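Local structure of putative 6-phosphogluconolactonase (Neisseria gonorrhoeae, 3LHI) at residues A[25-28]-A[29-33]; A[49-52]-A[53-56]. The protein probably hydrolyses 6-phosphogluconolactone to 6-phosphogluconate, the second step of the oxidative pentose phosphate pathway. All coordinates share one frame; numbering follows the deposited sequence.

Interaction 1. Residues A[25-28]-A[29-33]; sequences ALQG and ALDEK
Gln27 and Asp31 join side chain to side chain across one turn near the C-terminal end of helix 11-33, a clear instance of an i to i+4 amide-carboxylate pair on the outer surface of an alpha-helix. The helix belongs to a fold of the glucosamine-6-phosphate isomerase/6-phosphogluconolactonase family, and its two sides differ sharply here. On the packed side, Leu26 is buried: it lies against Ala36 and Leu38 of strand 36-40, Val130 of strand 130-133, and the loop residues Leu58 and Trp60. Ala29 also rests on Ala36. Leu30, one turn beyond Leu26, reaches Asn62, and its CG sits 3.4 Å from Leu26 O, the same carbonyl oxygen that receives the backbone bond from Leu30 N at 2.9 Å. The main chain continues the same i to i+4 pattern at the next two steps, the bonds growing less straight: Asp31 N bonds to Gln27 O at 2.8 Å and Glu32 N to Gly28 O at 2.9 Å.

The solvent side is looser and polar. Glu32 sends its chain outward after CB and CG pass over Gly28 O, CG at 3.4 Å, while Lys33 swings its amine to a salt bridge with Asp129. Between Gln27 and Asp31 a single side-chain bond spans the turn, well aligned for the amide but not for the carboxylate. With CG anti to the backbone N (chi1 -172°) and a bend at chi2, the glutamine chain turns along the helix toward its C-terminal end, and CG of Asp31 lies beside its own backbone N, which turns the carboxylate back over the preceding turn. The amide and carboxylate planes stand 43° apart. Gln27 NE2 donates to Asp31 OD1 at 2.9 Å, with the acceptor almost in the amide plane but the donor well above the plane of the carboxylate.

Interaction 2. Residues A[49-52]-A[53-56]; sequences FFNA and LSQK
Ser54 OG turns back onto the main chain of the preceding turn and donates to Asn51 O at 2.7 Å. Its chi1 of 76° sets the hydroxyl between the backbone N and the carbonyl carbon, from where it reaches the carbonyl at a C=O...OG angle of 127°. The backbone NH of the same serine bonds to Phe50 O at 2.9 Å, so two carbonyls of the previous turn are engaged by one residue. On the inner side, Leu53 N bonds to Phe49 O at 2.8 Å, and the two side chains run alongside each other in the same direction. Leu53 CD2 approaches the Phe49 ring obliquely, 3.9 Å from CZ.

These bonds lie toward the C-terminal end of helix 47-54, the helix of the beta-alpha-beta unit formed with strands 36-40 and 63-71. The i to i+4 pattern then gives way to an i to i+3 bond, Gln55 N to Ala52 O at 3.2 Å, with the donor well above the carbonyl plane.

Further out, Phe49 packs on Leu18 and Val22 of helix 11-33, Leu53 on Leu38 and Trp60, and Phe50 on Leu84 and Val85 of helix 81-88. Asn92 ND2 hydrogen-bonds Ser54 OG, Lys91 NZ holds Asn51 OD1, and Lys56 NZ forms a salt bridge with Asp20 on helix 11-33.

How the interactions relate
Interactions 1 and 2 differ in their backbone bonding: 25-33 keeps i to i+4 bonds through Lys33, whereas 49-56 has i to i+3 bonds at Gln55 and Lys56. Their centres lie about 17 Å apart and their nearest atoms about 5 Å, without touching. Trp60 and Leu38 connect them, since both meet Leu26 of the first and Leu53 of the second. Helix 11-33 also packs on Phe49 and Ala52 through its earlier turns. Interaction 1 is a surface contact, its centre about 19 Å from the centre of the chain, and interaction 2 is partly buried, its centre about 16 Å from the same point.

Interaction 1. Residues A[25-28]-A[29-33]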
ATOM      1  N   ALA A  25      11.350  10.851   2.498  1.00 14.33           N
ATOM      2  CA  ALA A  25      11.863   9.533   2.046  1.00 14.80           C
ATOM      3  C   ALA A  25      11.951   9.503   0.513  1.00 13.96           C
ATOM      4  O   ALA A  25      12.916   9.000  -0.079  1.00 15.22           O
ATOM      5  CB  ALA A  25      10.941   8.414   2.583  1.00 14.84           C
ATOM      6  N   LEU A  26      10.949  10.035  -0.192  1.00 12.47           N
ATOM      7  CA  LEU A  26      11.008  10.134  -1.632  1.00 12.66           C
ATOM      8  C   LEU A  26      12.191  10.977  -2.092  1.00 14.44           C
ATOM      9  O   LEU A  26      12.872  10.653  -3.055  1.00 13.71           O
ATOM     10  CB  LEU A  26       9.704  10.647  -2.208  1.00 13.92           C
ATOM     11  CG  LEU A  26       8.527   9.665  -2.101  1.00 12.88           C
ATOM     12  CD1 LEU A  26       7.208  10.431  -2.492  1.00 14.96           C
ATOM     13  CD2 LEU A  26       8.683   8.407  -2.968  1.00 13.83           C
ATOM     14  N   GLN A  27      12.414  12.082  -1.408  1.00 14.42           N
ATOM     15  CA  GLN A  27      13.518  12.985  -1.738  1.00 15.53           C
ATOM     16  C   GLN A  27      14.831  12.240  -1.623  1.00 14.82           C
ATOM     17  O   GLN A  27      15.726  12.452  -2.486  1.00 17.33           O
ATOM     18  CB  GLN A  27      13.501  14.251  -0.898  1.00 15.96           C
ATOM     19  CG  GLN A  27      14.556  15.247  -1.421  1.00 16.94           C
ATOM     20  CD  GLN A  27      14.267  15.695  -2.822  1.00 15.48           C
ATOM     21  OE1 GLN A  27      13.177  16.233  -3.084  1.00 19.11           O
ATOM     22  NE2 GLN A  27      15.238  15.536  -3.745  1.00 18.81           N
ATOM     23  N   GLY A  28      14.966  11.408  -0.607  1.00 16.26           N
ATOM     24  CA  GLY A  28      16.207  10.642  -0.441  1.00 16.84           C
ATOM     25  C   GLY A  28      16.455   9.696  -1.608  1.00 16.62           C
ATOM     26  O   GLY A  28      17.595   9.603  -2.105  1.00 17.93           O
ATOM     27  N   ALA A  29      15.394   9.021  -2.099  1.00 15.67           N
ATOM     28  CA  ALA A  29      15.489   8.194  -3.270  1.00 15.54           C
ATOM     29  C   ALA A  29      15.834   9.013  -4.504  1.00 14.71           C
ATOM     30  O   ALA A  29      16.717   8.645  -5.267  1.00 17.35           O
ATOM     31  CB  ALA A  29      14.221   7.398  -3.466  1.00 16.29           C
ATOM     32  N   LEU A  30      15.206  10.159  -4.703  1.00 14.66           N
ATOM     33  CA  LEU A  30      15.495  11.013  -5.824  1.00 15.53           C
ATOM     34  C   LEU A  30      16.983  11.484  -5.773  1.00 16.08           C
ATOM     35  O   LEU A  30      17.644  11.498  -6.795  1.00 18.51           O
ATOM     36  CB  LEU A  30      14.593  12.250  -5.852  1.00 14.61           C
ATOM     37  CG  LEU A  30      13.135  11.945  -6.235  1.00 15.05           C
ATOM     38  CD1 LEU A  30      12.268  13.164  -5.857  1.00 17.23           C
ATOM     39  CD2 LEU A  30      12.956  11.564  -7.709  1.00 15.37           C
ATOM     40  N   ASP A  31      17.466  11.836  -4.587  1.00 15.68           N
ATOM     41  CA  ASP A  31      18.851  12.271  -4.408  1.00 17.13           C
ATOM     42  C   ASP A  31      19.804  11.116  -4.764  1.00 19.47           C
ATOM     43  O   ASP A  31      20.860  11.346  -5.356  1.00 20.80           O
ATOM     44  CB  ASP A  31      19.098  12.682  -2.967  1.00 18.77           C
ATOM     45  CG  ASP A  31      18.433  13.993  -2.602  1.00 20.61           C
ATOM     46  OD1 ASP A  31      17.985  14.706  -3.509  1.00 21.19           O
ATOM     47  OD2 ASP A  31      18.395  14.265  -1.369  1.00 24.52           O
ATOM     48  N   GLU A  32      19.473   9.907  -4.319  1.00 17.21           N
ATOM     49  CA  GLU A  32      20.371   8.713  -4.469  1.00 18.65           C
ATOM     50  C   GLU A  32      20.415   8.251  -5.922  1.00 17.29           C
ATOM     51  O   GLU A  32      21.477   7.837  -6.459  1.00 18.38           O
ATOM     52  CB  GLU A  32      19.882   7.539  -3.621  1.00 23.55           C
ATOM     53  CG  GLU A  32      20.268   7.514  -2.137  1.00 30.55           C
ATOM     54  CD  GLU A  32      20.364   6.051  -1.588  1.00 37.79           C
ATOM     55  OE1 GLU A  32      19.687   5.125  -2.135  1.00 42.09           O
ATOM     56  OE2 GLU A  32      21.143   5.792  -0.623  1.00 49.41           O
ATOM     57  N   LYS A  33      19.270   8.243  -6.574  1.00 17.51           N
ATOM     58  CA  LYS A  33      19.203   7.612  -7.873  1.00 19.03           C
ATOM     59  C   LYS A  33      18.403   8.214  -8.989  1.00 15.78           C
ATOM     60  O   LYS A  33      18.285   7.653 -10.062  1.00 17.31           O
ATOM     61  CB  LYS A  33      18.849   6.196  -7.752  1.00 22.81           C
ATOM     62  CG  LYS A  33      17.542   5.999  -7.271  1.00 19.34           C
ATOM     63  CD  LYS A  33      17.378   4.481  -6.939  1.00 27.00           C
ATOM     64  CE  LYS A  33      16.139   4.216  -6.113  1.00 25.34           C
ATOM     65  NZ  LYS A  33      15.832   2.730  -5.930  1.00 26.02           N
TER

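Interaction 2. Residues A[49-52]-A[53-56]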
ATOM      1  N   PHE A  49      -3.795  12.380   3.929  1.00 10.59           N
ATOM      2  CA  PHE A  49      -2.360  12.218   3.650  1.00 10.96           C
ATOM      3  C   PHE A  49      -2.098  12.406   2.154  1.00 10.15           C
ATOM      4  O   PHE A  49      -1.176  13.130   1.792  1.00 10.85           O
ATOM      5  CB  PHE A  49      -1.916  10.860   4.168  1.00 12.00           C
ATOM      6  CG  PHE A  49      -0.748  10.265   3.411  1.00 10.88           C
ATOM      7  CD1 PHE A  49       0.505  10.835   3.414  1.00 12.70           C
ATOM      8  CD2 PHE A  49      -0.916   9.093   2.702  1.00 12.41           C
ATOM      9  CE1 PHE A  49       1.540  10.263   2.692  1.00 12.93           C
ATOM     10  CE2 PHE A  49       0.112   8.513   2.020  1.00 13.47           C
ATOM     11  CZ  PHE A  49       1.331   9.094   2.003  1.00 12.29           C
ATOM     12  N   PHE A  50      -2.876  11.774   1.295  1.00  9.99           N
ATOM     13  CA  PHE A  50      -2.712  11.934  -0.122  1.00  9.64           C
ATOM     14  C   PHE A  50      -2.811  13.418  -0.495  1.00  9.99           C
ATOM     15  O   PHE A  50      -2.047  13.917  -1.342  1.00  9.70           O
ATOM     16  CB  PHE A  50      -3.786  11.194  -0.906  1.00 10.32           C
ATOM     17  CG  PHE A  50      -3.692   9.678  -0.916  1.00 10.03           C
ATOM     18  CD1 PHE A  50      -2.596   9.000  -0.478  1.00 11.17           C
ATOM     19  CD2 PHE A  50      -4.762   8.964  -1.398  1.00 11.70           C
ATOM     20  CE1 PHE A  50      -2.573   7.594  -0.522  1.00 12.42           C
ATOM     21  CE2 PHE A  50      -4.744   7.566  -1.431  1.00 12.96           C
ATOM     22  CZ  PHE A  50      -3.630   6.912  -1.010  1.00 12.30           C
ATOM     23  N   ASN A  51      -3.833  14.098   0.025  1.00  9.44           N
ATOM     24  CA  ASN A  51      -4.019  15.493  -0.321  1.00  9.76           C
ATOM     25  C   ASN A  51      -2.797  16.332   0.087  1.00 10.16           C
ATOM     26  O   ASN A  51      -2.306  17.155  -0.705  1.00 10.78           O
ATOM     27  CB  ASN A  51      -5.323  16.013   0.287  1.00 10.49           C
ATOM     28  CG  ASN A  51      -5.584  17.448  -0.072  1.00 10.80           C
ATOM     29  OD1 ASN A  51      -5.786  17.758  -1.249  1.00 12.51           O
ATOM     30  ND2 ASN A  51      -5.500  18.313   0.927  1.00 12.54           N
ATOM     31  N   ALA A  52      -2.319  16.149   1.301  1.00  9.76           N
ATOM     32  CA  ALA A  52      -1.155  16.871   1.772  1.00 10.61           C
ATOM     33  C   ALA A  52       0.075  16.532   0.898  1.00 10.47           C
ATOM     34  O   ALA A  52       0.882  17.400   0.542  1.00 11.66           O
ATOM     35  CB  ALA A  52      -0.882  16.590   3.241  1.00 11.84           C
ATOM     36  N   LEU A  53       0.285  15.248   0.619  1.00 11.13           N
ATOM     37  CA  LEU A  53       1.456  14.830  -0.156  1.00 11.61           C
ATOM     38  C   LEU A  53       1.400  15.429  -1.550  1.00 10.18           C
ATOM     39  O   LEU A  53       2.454  15.815  -2.101  1.00 11.98           O
ATOM     40  CB  LEU A  53       1.536  13.309  -0.211  1.00 10.73           C
ATOM     41  CG  LEU A  53       2.680  12.708  -1.018  1.00 10.86           C
ATOM     42  CD1 LEU A  53       4.030  13.111  -0.384  1.00 13.23           C
ATOM     43  CD2 LEU A  53       2.536  11.202  -1.062  1.00 12.25           C
ATOM     44  N   SER A  54       0.191  15.530  -2.129  1.00 10.07           N
ATOM     45  CA  SER A  54       0.026  16.010  -3.495  1.00 10.57           C
ATOM     46  C   SER A  54       0.540  17.439  -3.678  1.00 10.39           C
ATOM     47  O   SER A  54       0.840  17.852  -4.807  1.00 11.31           O
ATOM     48  CB  SER A  54      -1.428  15.923  -3.949  1.00 10.57           C
ATOM     49  OG  SER A  54      -2.238  16.963  -3.382  1.00 10.91           O
ATOM     50  N   GLN A  55       0.592  18.199  -2.586  1.00 11.46           N
ATOM     51  CA  GLN A  55       1.048  19.592  -2.586  1.00 11.56           C
ATOM     52  C   GLN A  55       2.537  19.752  -2.436  1.00 13.78           C
ATOM     53  O   GLN A  55       3.051  20.857  -2.590  1.00 15.61           O
ATOM     54  CB  GLN A  55       0.333  20.374  -1.468  1.00 12.23           C
ATOM     55  CG  GLN A  55      -1.185  20.470  -1.671  1.00 12.85           C
ATOM     56  CD  GLN A  55      -1.885  21.217  -0.558  1.00 15.62           C
ATOM     57  OE1 GLN A  55      -1.240  21.801   0.298  1.00 18.33           O
ATOM     58  NE2 GLN A  55      -3.192  21.214  -0.589  1.00 19.40           N
ATOM     59  N   LYS A  56       3.246  18.685  -2.105  1.00 12.87           N
ATOM     60  CA  LYS A  56       4.688  18.765  -1.896  1.00 13.47           C
ATOM     61  C   LYS A  56       5.411  19.060  -3.230  1.00 14.06           C
ATOM     62  O   LYS A  56       5.070  18.483  -4.307  1.00 15.22           O
ATOM     63  CB  LYS A  56       5.201  17.454  -1.288  1.00 15.18           C
ATOM     64  CG  LYS A  56       4.723  17.178   0.093  1.00 15.29           C
ATOM     65  CD  LYS A  56       5.413  18.119   1.079  1.00 17.03           C
ATOM     66  CE  LYS A  56       5.117  17.773   2.499  1.00 18.45           C
ATOM     67  NZ  LYS A  56       5.970  18.594   3.462  1.00 24.94           N
TER